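Local atomic coordinates of ribose-phosphate pyrophosphokinase (Thermus thermophilus, PDB entry 7PN0), a protein that catalyses the transfer of pyrophosphate from ATP to ribose 5-phosphate, making phosphoribosyl pyrophosphate, the activated ribose used in nucleotide synthesis. Residues A[81-86]-A[119-124]; A[106-111]-A[131-136]; A[114-119]-A[135-140]. All coordinates share one frame; numbering follows the deposited sequence.

Contact 1 of 3, residues A[81-86]-A[119-124]; sequences AARVTA and GADRVL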
ATOM      1  N   ALA A  81      -0.289   5.604  20.065  1.00 13.74           N
ATOM      2  CA  ALA A  81       0.898   6.463  19.967  1.00 13.26           C
ATOM      3  C   ALA A  81       0.741   7.443  18.791  1.00 14.38           C
ATOM      4  O   ALA A  81       0.209   7.044  17.779  1.00 14.04           O
ATOM      5  CB  ALA A  81       2.120   5.625  19.798  1.00 14.48           C
ATOM      6  N   ALA A  82       1.247   8.667  18.913  1.00 14.35           N
ATOM      7  CA  ALA A  82       1.236   9.669  17.811  1.00 15.49           C
ATOM      8  C   ALA A  82       2.300   9.266  16.801  1.00 15.42           C
ATOM      9  O   ALA A  82       2.097   9.438  15.594  1.00 14.83           O
ATOM     10  CB  ALA A  82       1.507  11.054  18.321  1.00 17.13           C
ATOM     11  N   ARG A  83       3.453   8.838  17.306  1.00 14.26           N
ATOM     12  CA  ARG A  83       4.618   8.549  16.452  1.00 14.57           C
ATOM     13  C   ARG A  83       5.374   7.431  17.140  1.00 13.77           C
ATOM     14  O   ARG A  83       5.473   7.451  18.406  1.00 12.80           O
ATOM     15  CB  ARG A  83       5.517   9.753  16.206  1.00 15.51           C
ATOM     16  CG  ARG A  83       6.560   9.460  15.136  1.00 17.45           C
ATOM     17  CD  ARG A  83       7.251  10.714  14.658  1.00 18.17           C
ATOM     18  NE  ARG A  83       7.920  11.450  15.739  1.00 19.26           N
ATOM     19  CZ  ARG A  83       8.606  12.573  15.536  1.00 19.18           C
ATOM     20  NH1 ARG A  83       9.153  13.211  16.548  1.00 21.40           N
ATOM     21  NH2 ARG A  83       8.769  13.036  14.305  1.00 22.22           N
ATOM     22  N   VAL A  84       5.890   6.505  16.343  1.00 12.62           N
ATOM     23  CA  VAL A  84       6.728   5.389  16.859  1.00 12.64           C
ATOM     24  C   VAL A  84       8.070   5.348  16.118  1.00 13.56           C
ATOM     25  O   VAL A  84       8.083   5.217  14.896  1.00 11.75           O
ATOM     26  CB  VAL A  84       5.983   4.050  16.766  1.00 12.76           C
ATOM     27  CG1 VAL A  84       6.873   2.910  17.214  1.00 12.63           C
ATOM     28  CG2 VAL A  84       4.709   4.057  17.565  1.00 12.82           C
ATOM     29  N   THR A  85       9.164   5.483  16.872  1.00 13.00           N
ATOM     30  CA  THR A  85      10.533   5.350  16.342  1.00 12.81           C
ATOM     31  C   THR A  85      11.140   4.047  16.856  1.00 12.52           C
ATOM     32  O   THR A  85      11.169   3.843  18.122  1.00 13.09           O
ATOM     33  CB  THR A  85      11.386   6.549  16.753  1.00 13.25           C
ATOM     34  OG1 THR A  85      10.781   7.755  16.257  1.00 12.61           O
ATOM     35  CG2 THR A  85      12.823   6.384  16.304  1.00 12.95           C
ATOM     36  N   ALA A  86      11.682   3.246  15.944  1.00 12.26           N
ATOM     37  CA  ALA A  86      12.522   2.085  16.270  1.00 12.97           C
ATOM     38  C   ALA A  86      13.924   2.634  16.522  1.00 13.02           C
ATOM     39  O   ALA A  86      14.588   3.039  15.582  1.00 12.44           O
ATOM     40  CB  ALA A  86      12.544   1.037  15.196  1.00 14.45           C
ATOM     41  N   GLY A 119       4.495  -0.921  11.922  1.00 12.58           N
ATOM     42  CA  GLY A 119       4.014   0.446  12.147  1.00 12.65           C
ATOM     43  C   GLY A 119       5.099   1.438  12.547  1.00 11.61           C
ATOM     44  O   GLY A 119       4.719   2.551  12.990  1.00 11.10           O
ATOM     45  N   ALA A 120       6.389   1.132  12.356  1.00 11.70           N
ATOM     46  CA  ALA A 120       7.479   2.087  12.653  1.00 12.27           C
ATOM     47  C   ALA A 120       7.327   3.312  11.760  1.00 13.27           C
ATOM     48  O   ALA A 120       7.191   3.179  10.562  1.00 12.78           O
ATOM     49  CB  ALA A 120       8.823   1.451  12.469  1.00 12.34           C
ATOM     50  N   ASP A 121       7.488   4.491  12.320  1.00 14.21           N
ATOM     51  CA  ASP A 121       7.415   5.748  11.536  1.00 13.66           C
ATOM     52  C   ASP A 121       8.817   6.201  11.165  1.00 13.63           C
ATOM     53  O   ASP A 121       8.950   7.011  10.246  1.00 12.81           O
ATOM     54  CB  ASP A 121       6.669   6.814  12.322  1.00 15.15           C
ATOM     55  CG  ASP A 121       5.235   6.444  12.593  1.00 16.27           C
ATOM     56  OD1 ASP A 121       4.526   6.105  11.575  1.00 14.61           O
ATOM     57  OD2 ASP A 121       4.789   6.643  13.764  1.00 14.62           O
ATOM     58  N   ARG A 122       9.822   5.720  11.882  1.00 13.81           N
ATOM     59  CA  ARG A 122      11.185   6.264  11.817  1.00 14.05           C
ATOM     60  C   ARG A 122      12.113   5.237  12.422  1.00 12.07           C
ATOM     61  O   ARG A 122      11.683   4.407  13.235  1.00 12.23           O
ATOM     62  CB  ARG A 122      11.469   7.533  12.653  1.00 15.41           C
ATOM     63  CG  ARG A 122      10.436   8.634  12.676  1.00 18.58           C
ATOM     64  CD  ARG A 122      10.912   9.755  13.584  1.00 18.61           C
ATOM     65  NE  ARG A 122      12.202  10.254  13.139  1.00 20.89           N
ATOM     66  CZ  ARG A 122      12.386  11.013  12.051  1.00 21.35           C
ATOM     67  NH1 ARG A 122      13.596  11.387  11.727  1.00 19.14           N
ATOM     68  NH2 ARG A 122      11.361  11.454  11.325  1.00 23.32           N
ATOM     69  N   VAL A 123      13.390   5.374  12.106  1.00 11.61           N
ATOM     70  CA  VAL A 123      14.455   4.536  12.705  1.00 12.06           C
ATOM     71  C   VAL A 123      15.540   5.507  13.159  1.00 11.06           C
ATOM     72  O   VAL A 123      15.771   6.499  12.470  1.00 12.86           O
ATOM     73  CB  VAL A 123      15.025   3.478  11.736  1.00 12.23           C
ATOM     74  CG1 VAL A 123      16.228   2.773  12.284  1.00 12.96           C
ATOM     75  CG2 VAL A 123      13.986   2.455  11.380  1.00 14.32           C
ATOM     76  N   LEU A 124      16.167   5.174  14.267  1.00 11.74           N
ATOM     77  CA  LEU A 124      17.380   5.838  14.815  1.00 12.66           C
ATOM     78  C   LEU A 124      18.405   4.739  15.035  1.00 12.30           C
ATOM     79  O   LEU A 124      18.071   3.805  15.766  1.00 12.91           O
ATOM     80  CB  LEU A 124      17.055   6.567  16.132  1.00 12.59           C
ATOM     81  CG  LEU A 124      18.261   7.189  16.851  1.00 12.13           C
ATOM     82  CD1 LEU A 124      18.968   8.166  15.937  1.00 12.08           C
ATOM     83  CD2 LEU A 124      17.831   7.820  18.182  1.00 12.04           C
TER
HETATM   84  O   HOH W   1       2.528   8.044  13.199  1.00 29.68           O
HETATM   85  O   HOH W   2       8.393  11.492  11.525  1.00 25.18           O

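Contact 2 of 3, residues A[106-111]-A[131-136]; sequences ITARLI and PQVHGF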
ATOM      1  N   ILE A 106      17.757 -10.755   0.943  1.00 12.76           N
ATOM      2  CA  ILE A 106      18.493  -9.512   1.308  1.00 12.93           C
ATOM      3  C   ILE A 106      17.866  -9.055   2.622  1.00 12.26           C
ATOM      4  O   ILE A 106      16.880  -8.267   2.601  1.00 10.73           O
ATOM      5  CB  ILE A 106      18.426  -8.466   0.194  1.00 14.11           C
ATOM      6  CG1 ILE A 106      18.903  -9.023  -1.152  1.00 14.75           C
ATOM      7  CG2 ILE A 106      19.204  -7.236   0.616  1.00 14.98           C
ATOM      8  CD1 ILE A 106      18.716  -8.069  -2.307  1.00 15.12           C
ATOM      9  N   THR A 107      18.234  -9.756   3.681  1.00 11.18           N
ATOM     10  CA  THR A 107      17.497  -9.711   4.964  1.00 11.77           C
ATOM     11  C   THR A 107      17.423  -8.297   5.560  1.00 10.23           C
ATOM     12  O   THR A 107      16.413  -8.032   6.210  1.00 10.93           O
ATOM     13  CB  THR A 107      18.053 -10.715   5.963  1.00 11.44           C
ATOM     14  OG1 THR A 107      18.477 -11.843   5.201  1.00 12.63           O
ATOM     15  CG2 THR A 107      16.973 -11.067   6.947  1.00 12.06           C
ATOM     16  N   ALA A 108      18.385  -7.404   5.311  1.00  9.70           N
ATOM     17  CA  ALA A 108      18.317  -6.008   5.807  1.00 10.69           C
ATOM     18  C   ALA A 108      17.094  -5.313   5.198  1.00 11.35           C
ATOM     19  O   ALA A 108      16.377  -4.628   5.918  1.00 10.22           O
ATOM     20  CB  ALA A 108      19.602  -5.296   5.474  1.00 10.51           C
ATOM     21  N   ARG A 109      16.791  -5.599   3.926  1.00 10.47           N
ATOM     22  CA  ARG A 109      15.625  -4.963   3.273  1.00 11.40           C
ATOM     23  C   ARG A 109      14.353  -5.608   3.802  1.00 10.89           C
ATOM     24  O   ARG A 109      13.371  -4.911   4.087  1.00 10.79           O
ATOM     25  CB  ARG A 109      15.765  -5.057   1.747  1.00 11.17           C
ATOM     26  CG  ARG A 109      14.469  -4.755   1.000  1.00 11.56           C
ATOM     27  CD  ARG A 109      14.027  -3.328   1.195  1.00 11.87           C
ATOM     28  NE  ARG A 109      12.707  -3.105   0.680  1.00 12.89           N
ATOM     29  CZ  ARG A 109      12.400  -2.469  -0.449  1.00 14.88           C
ATOM     30  NH1 ARG A 109      11.129  -2.289  -0.794  1.00 14.76           N
ATOM     31  NH2 ARG A 109      13.363  -1.995  -1.218  1.00 14.14           N
ATOM     32  N   LEU A 110      14.347  -6.927   3.929  1.00 10.78           N
ATOM     33  CA  LEU A 110      13.142  -7.612   4.433  1.00 10.95           C
ATOM     34  C   LEU A 110      12.809  -7.032   5.802  1.00 11.36           C
ATOM     35  O   LEU A 110      11.612  -6.732   6.073  1.00 11.94           O
ATOM     36  CB  LEU A 110      13.395  -9.118   4.552  1.00 11.33           C
ATOM     37  CG  LEU A 110      12.320  -9.858   5.313  1.00 11.81           C
ATOM     38  CD1 LEU A 110      11.009  -9.807   4.583  1.00 12.52           C
ATOM     39  CD2 LEU A 110      12.759 -11.302   5.574  1.00 12.71           C
ATOM     40  N   ILE A 111      13.804  -6.877   6.660  1.00 11.73           N
ATOM     41  CA  ILE A 111      13.520  -6.396   8.039  1.00 11.43           C
ATOM     42  C   ILE A 111      13.026  -4.937   7.970  1.00 11.18           C
ATOM     43  O   ILE A 111      12.150  -4.554   8.756  1.00 11.00           O
ATOM     44  CB  ILE A 111      14.726  -6.615   8.966  1.00 12.27           C
ATOM     45  CG1 ILE A 111      14.933  -8.105   9.264  1.00 12.46           C
ATOM     46  CG2 ILE A 111      14.504  -5.851  10.224  1.00 12.58           C
ATOM     47  CD1 ILE A 111      16.260  -8.406   9.905  1.00 13.23           C
ATOM     48  N   PRO A 131      26.494   1.878   4.154  1.00 16.35           N
ATOM     49  CA  PRO A 131      25.631   3.054   4.090  1.00 17.30           C
ATOM     50  C   PRO A 131      24.440   2.893   3.134  1.00 14.79           C
ATOM     51  O   PRO A 131      23.431   3.562   3.340  1.00 15.06           O
ATOM     52  CB  PRO A 131      26.614   4.123   3.624  1.00 17.93           C
ATOM     53  CG  PRO A 131      27.561   3.354   2.721  1.00 18.81           C
ATOM     54  CD  PRO A 131      27.811   2.088   3.505  1.00 18.69           C
ATOM     55  N   GLN A 132      24.516   1.967   2.179  1.00 15.48           N
ATOM     56  CA  GLN A 132      23.386   1.702   1.245  1.00 14.45           C
ATOM     57  C   GLN A 132      22.179   1.163   2.011  1.00 13.97           C
ATOM     58  O   GLN A 132      21.052   1.316   1.521  1.00 13.53           O
ATOM     59  CB  GLN A 132      23.783   0.715   0.152  1.00 16.36           C
ATOM     60  CG  GLN A 132      24.759   1.289  -0.840  1.00 17.07           C
ATOM     61  CD  GLN A 132      26.199   1.232  -0.393  1.00 18.06           C
ATOM     62  OE1 GLN A 132      26.567   0.675   0.647  1.00 15.83           O
ATOM     63  NE2 GLN A 132      27.032   1.788  -1.233  1.00 17.38           N
ATOM     64  N   VAL A 133      22.381   0.614   3.219  1.00 13.18           N
ATOM     65  CA  VAL A 133      21.234   0.054   4.001  1.00 13.35           C
ATOM     66  C   VAL A 133      20.220   1.175   4.332  1.00 12.27           C
ATOM     67  O   VAL A 133      19.024   0.875   4.522  1.00 12.69           O
ATOM     68  CB  VAL A 133      21.708  -0.669   5.276  1.00 14.37           C
ATOM     69  CG1 VAL A 133      20.567  -0.982   6.225  1.00 12.87           C
ATOM     70  CG2 VAL A 133      22.481  -1.922   4.928  1.00 15.88           C
ATOM     71  N   HIS A 134      20.643   2.420   4.432  1.00 12.14           N
ATOM     72  CA  HIS A 134      19.737   3.567   4.612  1.00 12.79           C
ATOM     73  C   HIS A 134      18.613   3.538   3.561  1.00 11.99           C
ATOM     74  O   HIS A 134      17.434   3.779   3.903  1.00 11.75           O
ATOM     75  CB  HIS A 134      20.529   4.865   4.556  1.00 12.63           C
ATOM     76  CG  HIS A 134      19.891   6.042   5.221  1.00 13.64           C
ATOM     77  ND1 HIS A 134      18.590   6.472   4.980  1.00 14.99           N
ATOM     78  CD2 HIS A 134      20.447   6.970   6.045  1.00 13.43           C
ATOM     79  CE1 HIS A 134      18.381   7.622   5.622  1.00 13.86           C
ATOM     80  NE2 HIS A 134      19.509   7.924   6.313  1.00 16.11           N
ATOM     81  N   GLY A 135      18.956   3.192   2.329  1.00 11.99           N
ATOM     82  CA  GLY A 135      18.018   3.176   1.187  1.00 11.60           C
ATOM     83  C   GLY A 135      17.121   1.954   1.151  1.00 11.56           C
ATOM     84  O   GLY A 135      16.250   1.931   0.317  1.00 11.56           O
ATOM     85  N   PHE A 136      17.257   1.044   2.108  1.00 11.47           N
ATOM     86  CA  PHE A 136      16.339  -0.106   2.260  1.00 11.19           C
ATOM     87  C   PHE A 136      15.084   0.349   3.024  1.00 10.84           C
ATOM     88  O   PHE A 136      14.088  -0.368   2.991  1.00 13.32           O
ATOM     89  CB  PHE A 136      17.007  -1.258   3.003  1.00 11.65           C
ATOM     90  CG  PHE A 136      18.160  -1.928   2.284  1.00 11.43           C
ATOM     91  CD1 PHE A 136      18.473  -1.661   0.963  1.00 12.94           C
ATOM     92  CD2 PHE A 136      18.872  -2.926   2.911  1.00 12.33           C
ATOM     93  CE1 PHE A 136      19.520  -2.321   0.335  1.00 13.60           C
ATOM     94  CE2 PHE A 136      19.908  -3.591   2.275  1.00 13.40           C
ATOM     95  CZ  PHE A 136      20.243  -3.274   0.995  1.00 13.63           C
TER

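Contact 3 of 3, residues A[114-119]-A[135-140]; sequences LLQTAG and GFFKIP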
ATOM      1  N   LEU A 114       9.447  -5.282   7.226  1.00 12.53           N
ATOM      2  CA  LEU A 114       8.699  -5.807   8.389  1.00 11.23           C
ATOM      3  C   LEU A 114       8.513  -4.679   9.430  1.00 11.13           C
ATOM      4  O   LEU A 114       7.448  -4.614  10.006  1.00 10.18           O
ATOM      5  CB  LEU A 114       9.462  -6.970   9.010  1.00 11.03           C
ATOM      6  CG  LEU A 114       9.693  -8.201   8.124  1.00 11.24           C
ATOM      7  CD1 LEU A 114      10.396  -9.284   8.871  1.00 11.91           C
ATOM      8  CD2 LEU A 114       8.403  -8.719   7.555  1.00 11.43           C
ATOM      9  N   LEU A 115       9.548  -3.889   9.715  1.00 10.89           N
ATOM     10  CA  LEU A 115       9.435  -2.771  10.705  1.00 12.38           C
ATOM     11  C   LEU A 115       8.367  -1.797  10.209  1.00 11.28           C
ATOM     12  O   LEU A 115       7.528  -1.368  11.003  1.00 11.24           O
ATOM     13  CB  LEU A 115      10.782  -2.076  10.871  1.00 12.41           C
ATOM     14  CG  LEU A 115      11.784  -2.845  11.717  1.00 13.86           C
ATOM     15  CD1 LEU A 115      13.188  -2.366  11.471  1.00 13.81           C
ATOM     16  CD2 LEU A 115      11.383  -2.742  13.203  1.00 16.29           C
ATOM     17  N   GLN A 116       8.340  -1.508   8.909  1.00 10.46           N
ATOM     18  CA  GLN A 116       7.348  -0.559   8.362  1.00 10.97           C
ATOM     19  C   GLN A 116       5.954  -1.165   8.505  1.00 10.87           C
ATOM     20  O   GLN A 116       5.032  -0.460   8.919  1.00 10.38           O
ATOM     21  CB  GLN A 116       7.715  -0.195   6.924  1.00 11.33           C
ATOM     22  CG  GLN A 116       8.949   0.643   6.896  1.00 11.15           C
ATOM     23  CD  GLN A 116       9.583   0.740   5.518  1.00 13.03           C
ATOM     24  OE1 GLN A 116       9.114   0.206   4.503  1.00 13.81           O
ATOM     25  NE2 GLN A 116      10.606   1.542   5.465  1.00 10.61           N
ATOM     26  N   THR A 117       5.805  -2.457   8.214  1.00 10.96           N
ATOM     27  CA  THR A 117       4.499  -3.134   8.331  1.00 11.02           C
ATOM     28  C   THR A 117       4.022  -3.111   9.778  1.00 10.85           C
ATOM     29  O   THR A 117       2.797  -2.916  10.000  1.00 11.02           O
ATOM     30  CB  THR A 117       4.572  -4.546   7.740  1.00 10.78           C
ATOM     31  OG1 THR A 117       4.707  -4.383   6.329  1.00 12.79           O
ATOM     32  CG2 THR A 117       3.346  -5.336   8.063  1.00 11.25           C
ATOM     33  N   ALA A 118       4.918  -3.344  10.714  1.00 10.73           N
ATOM     34  CA  ALA A 118       4.591  -3.362  12.167  1.00 11.42           C
ATOM     35  C   ALA A 118       4.094  -1.980  12.622  1.00 12.46           C
ATOM     36  O   ALA A 118       3.366  -1.922  13.621  1.00 12.98           O
ATOM     37  CB  ALA A 118       5.772  -3.838  12.930  1.00 11.56           C
ATOM     38  N   GLY A 119       4.495  -0.921  11.922  1.00 12.58           N
ATOM     39  CA  GLY A 119       4.014   0.446  12.147  1.00 12.65           C
ATOM     40  C   GLY A 119       5.099   1.438  12.547  1.00 11.61           C
ATOM     41  O   GLY A 119       4.719   2.551  12.990  1.00 11.10           O
ATOM     42  N   GLY A 135      18.956   3.192   2.329  1.00 11.99           N
ATOM     43  CA  GLY A 135      18.018   3.176   1.187  1.00 11.60           C
ATOM     44  C   GLY A 135      17.121   1.954   1.151  1.00 11.56           C
ATOM     45  O   GLY A 135      16.250   1.931   0.317  1.00 11.56           O
ATOM     46  N   PHE A 136      17.257   1.044   2.108  1.00 11.47           N
ATOM     47  CA  PHE A 136      16.339  -0.106   2.260  1.00 11.19           C
ATOM     48  C   PHE A 136      15.084   0.349   3.024  1.00 10.84           C
ATOM     49  O   PHE A 136      14.088  -0.368   2.991  1.00 13.32           O
ATOM     50  CB  PHE A 136      17.007  -1.258   3.003  1.00 11.65           C
ATOM     51  CG  PHE A 136      18.160  -1.928   2.284  1.00 11.43           C
ATOM     52  CD1 PHE A 136      18.473  -1.661   0.963  1.00 12.94           C
ATOM     53  CD2 PHE A 136      18.872  -2.926   2.911  1.00 12.33           C
ATOM     54  CE1 PHE A 136      19.520  -2.321   0.335  1.00 13.60           C
ATOM     55  CE2 PHE A 136      19.908  -3.591   2.275  1.00 13.40           C
ATOM     56  CZ  PHE A 136      20.243  -3.274   0.995  1.00 13.63           C
ATOM     57  N   PHE A 137      15.116   1.509   3.676  1.00 11.85           N
ATOM     58  CA  PHE A 137      13.985   2.073   4.443  1.00 11.71           C
ATOM     59  C   PHE A 137      13.260   3.108   3.597  1.00 13.68           C
ATOM     60  O   PHE A 137      13.883   3.937   2.953  1.00 12.48           O
ATOM     61  CB  PHE A 137      14.433   2.674   5.778  1.00 12.44           C
ATOM     62  CG  PHE A 137      14.932   1.665   6.766  1.00 12.55           C
ATOM     63  CD1 PHE A 137      16.261   1.290   6.778  1.00 13.84           C
ATOM     64  CD2 PHE A 137      14.065   1.064   7.659  1.00 13.26           C
ATOM     65  CE1 PHE A 137      16.717   0.326   7.662  1.00 14.06           C
ATOM     66  CE2 PHE A 137      14.528   0.101   8.538  1.00 13.52           C
ATOM     67  CZ  PHE A 137      15.844  -0.267   8.538  1.00 13.77           C
ATOM     68  N   LYS A 138      11.930   3.060   3.617  1.00 12.58           N
ATOM     69  CA  LYS A 138      11.092   4.122   3.052  1.00 14.31           C
ATOM     70  C   LYS A 138      10.878   5.195   4.120  1.00 14.03           C
ATOM     71  O   LYS A 138      10.830   6.377   3.787  1.00 12.87           O
ATOM     72  CB  LYS A 138       9.772   3.556   2.523  1.00 16.98           C
ATOM     73  CG  LYS A 138       8.893   4.639   1.894  1.00 21.65           C
ATOM     74  CD  LYS A 138       9.489   5.316   0.658  1.00 28.00           C
ATOM     75  CE  LYS A 138       8.456   6.028  -0.215  1.00 32.11           C
ATOM     76  NZ  LYS A 138       9.092   6.943  -1.199  1.00 37.85           N
ATOM     77  N   ILE A 139      10.732   4.789   5.370  1.00 13.14           N
ATOM     78  CA  ILE A 139      10.574   5.703   6.529  1.00 12.96           C
ATOM     79  C   ILE A 139      11.900   6.395   6.795  1.00 13.17           C
ATOM     80  O   ILE A 139      12.944   5.848   6.468  1.00 13.38           O
ATOM     81  CB  ILE A 139      10.112   4.947   7.774  1.00 11.70           C
ATOM     82  CG1 ILE A 139      11.023   3.747   8.110  1.00 12.21           C
ATOM     83  CG2 ILE A 139       8.658   4.553   7.615  1.00 12.02           C
ATOM     84  CD1 ILE A 139      10.726   3.132   9.493  1.00 12.54           C
ATOM     85  N   PRO A 140      11.868   7.623   7.349  1.00 13.10           N
ATOM     86  CA  PRO A 140      13.096   8.339   7.673  1.00 13.85           C
ATOM     87  C   PRO A 140      13.995   7.517   8.595  1.00 13.66           C
ATOM     88  O   PRO A 140      13.494   6.843   9.548  1.00 12.55           O
ATOM     89  CB  PRO A 140      12.640   9.628   8.344  1.00 14.51           C
ATOM     90  CG  PRO A 140      11.185   9.779   8.000  1.00 16.15           C
ATOM     91  CD  PRO A 140      10.675   8.407   7.637  1.00 14.17           C
TER

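Contact 1 of 3, residues A[81-86]-A[119-124]
Val-84 and Asp-121 begin the pairing of two neighbouring parallel strands, with a carboxylate doing part of the work of a backbone. Asp-121 N gives a hydrogen bond of 2.7 Å to Val-84 O, while Val-84 N binds Asp-121 OD2 at 2.8 Å, on the anti side of the carboxylate. Aspartate suits this spot because CG, beside its own backbone N (chi1 -63°), brings a side-chain oxygen to the amide of Val-84, next to the backbone bond from Asp-121 N. Regular pairing follows tightly: Ala-86 N bonds to Arg-122 O (2.9 Å) and Leu-124 N to Ala-86 O (3.0 Å). The small methyl of Ala-86 lies on the same face of the sheet as Val-123.

The side of the contact on which Ala-82 and the two arginines lie is looser and bridged by water. One water gives hydrogen bonds to both Ala-82 O and Asp-121 OD2; another accepts from Arg-83 NH2 and Arg-122 NH2, two like charges 4.3 Å apart. Their charge is probably balanced by Asp-51 and Asp-142, and by Glu-49 of the second subunit; Ser-80 of that subunit also binds Arg-122. Thr-85 runs beside Arg-122, with Thr-85 OG1 3.3 Å from Arg-122 CD.

Strand 51-55 flanks strand 83-88 on its other side, helix 62-78 packs on Val-84, and helix 287-299 on Leu-124.

Contact 2 of 3, residues A[106-111]-A[131-136]
Ile-106 O, at the start of helix 107-118, is gripped by two amides, Arg-109 N at 3.0 Å and Leu-110 N at 3.2 Å. Ile-106 occupies the N-cap position, and Ile-106 CG2 meets Phe-136 CE2 at 4.1 Å, obliquely to the ring; Phe-136 closes a 3-10 segment, 131-136. The helix is the crossover of a beta-alpha-beta unit in the PRTase-like N-terminal domain, and the 3-10 segment belongs to the loop after the unit's second strand.

No hydrogen bond crosses between the segments; the contact is built round the Phe-136 ring. Ala-108 CB meets the ring at its edge, in the ring plane, 3.6 Å from Phe-136 CD2; a methyl is small enough to let the ring close on the helix. Arg-109 CB lies over one face in a CH-pi contact, 4.2 Å from the Phe-136 centroid, and Val-133 CA covers the opposite face. With its CG beside the backbone N (chi1 -66°), the phenyl fits between the helix and its own 3-10 turn. Replacing the ring by an alanine is likely to open a gap beside Ala-108 CB and leave Arg-109 CB without the ring face it lies over.

The arginine serves a double purpose. Bent at chi2 (65°), its chain passes the 3-10 end while NE makes a salt bridge to Asp-113 and NH2 bonds to Gly-135 O of the third subunit. On the way, Arg-109 CD lies 3.5 Å from Phe-136 O.

Contact 3 of 3, residues A[114-119]-A[135-140]
Leu-115 and Phe-137 make the apolar part of this contact, in which the last turns of helix 107-118 meet a loop. The helix is the connection of a beta-alpha-beta unit and ends in a Schellman motif; the contact packs the end of this crossover helix on the loop that leads to strand 141-144. Leu-115 CD1 comes to the edge of the Phe-137 ring, near its plane, 4.1 Å from Phe-137 CE2. A branched leucine suits the position because it also faces helix 62-78, touching Leu-69 and Leu-70, while Phe-137 rests on Ala-112 and Val-123.

Main-chain bonding finishes the helix. Gly-119 N binds Leu-115 O at 3.2 Å. The Schellman pair is a probable bond from Ala-120 N to the same Leu-115 O (3.1 Å) and a weak one from Gly-119 N to Gln-116 O (3.1 Å). Gly-119 has a positive phi of 119°, where a CB would jam against the carbonyl O of Ala-118; glycine is therefore called for by the backbone itself.

Two polar side chains behave differently. Gln-116 reaches across to the loop, stretched out beyond CG, carrying its amide to the backbone between Phe-137 and Ile-139, although the orientation of that amide is uncertain. Lys-138 carries its end away to solvent and the second subunit, where NZ bonds to Thr-117 O; a long, flexible amine is well suited to that span.

Van der Waals packing joins the glutamine stem to Ile-139, the two running alongside each other and pointing opposite ways. A chi1 of 54° sets Ile-139 CG1 between its backbone N and carbonyl carbon, against the glutamine. Gln-116 CG lies 3.9 Å from Ile-139 CG1 and 4.0 Å from Ile-139 CG2.

Overall arrangement
Followed from the N terminus, the first of the segments lies on strand 83-88, which waits for its partner while the chain passes through helix 107-118. Contact 1 closes that loop when strand 122-126 pairs beside it. Contact 2 then brings the segment 131-136 back to the start of the helix, and contact 3 brings 135-140 back to its end. None nests inside another: contact 1 crosses both others, and contacts 2 and 3 finish on the same stretch, sharing Gly-135 and Phe-136. Contacts 1 and 3 share Gly-119 and are joined by a probable hydrogen bond from Val-123 N to Pro-140 O. Together they tie the crossover helix and the following loop to the parallel sheet.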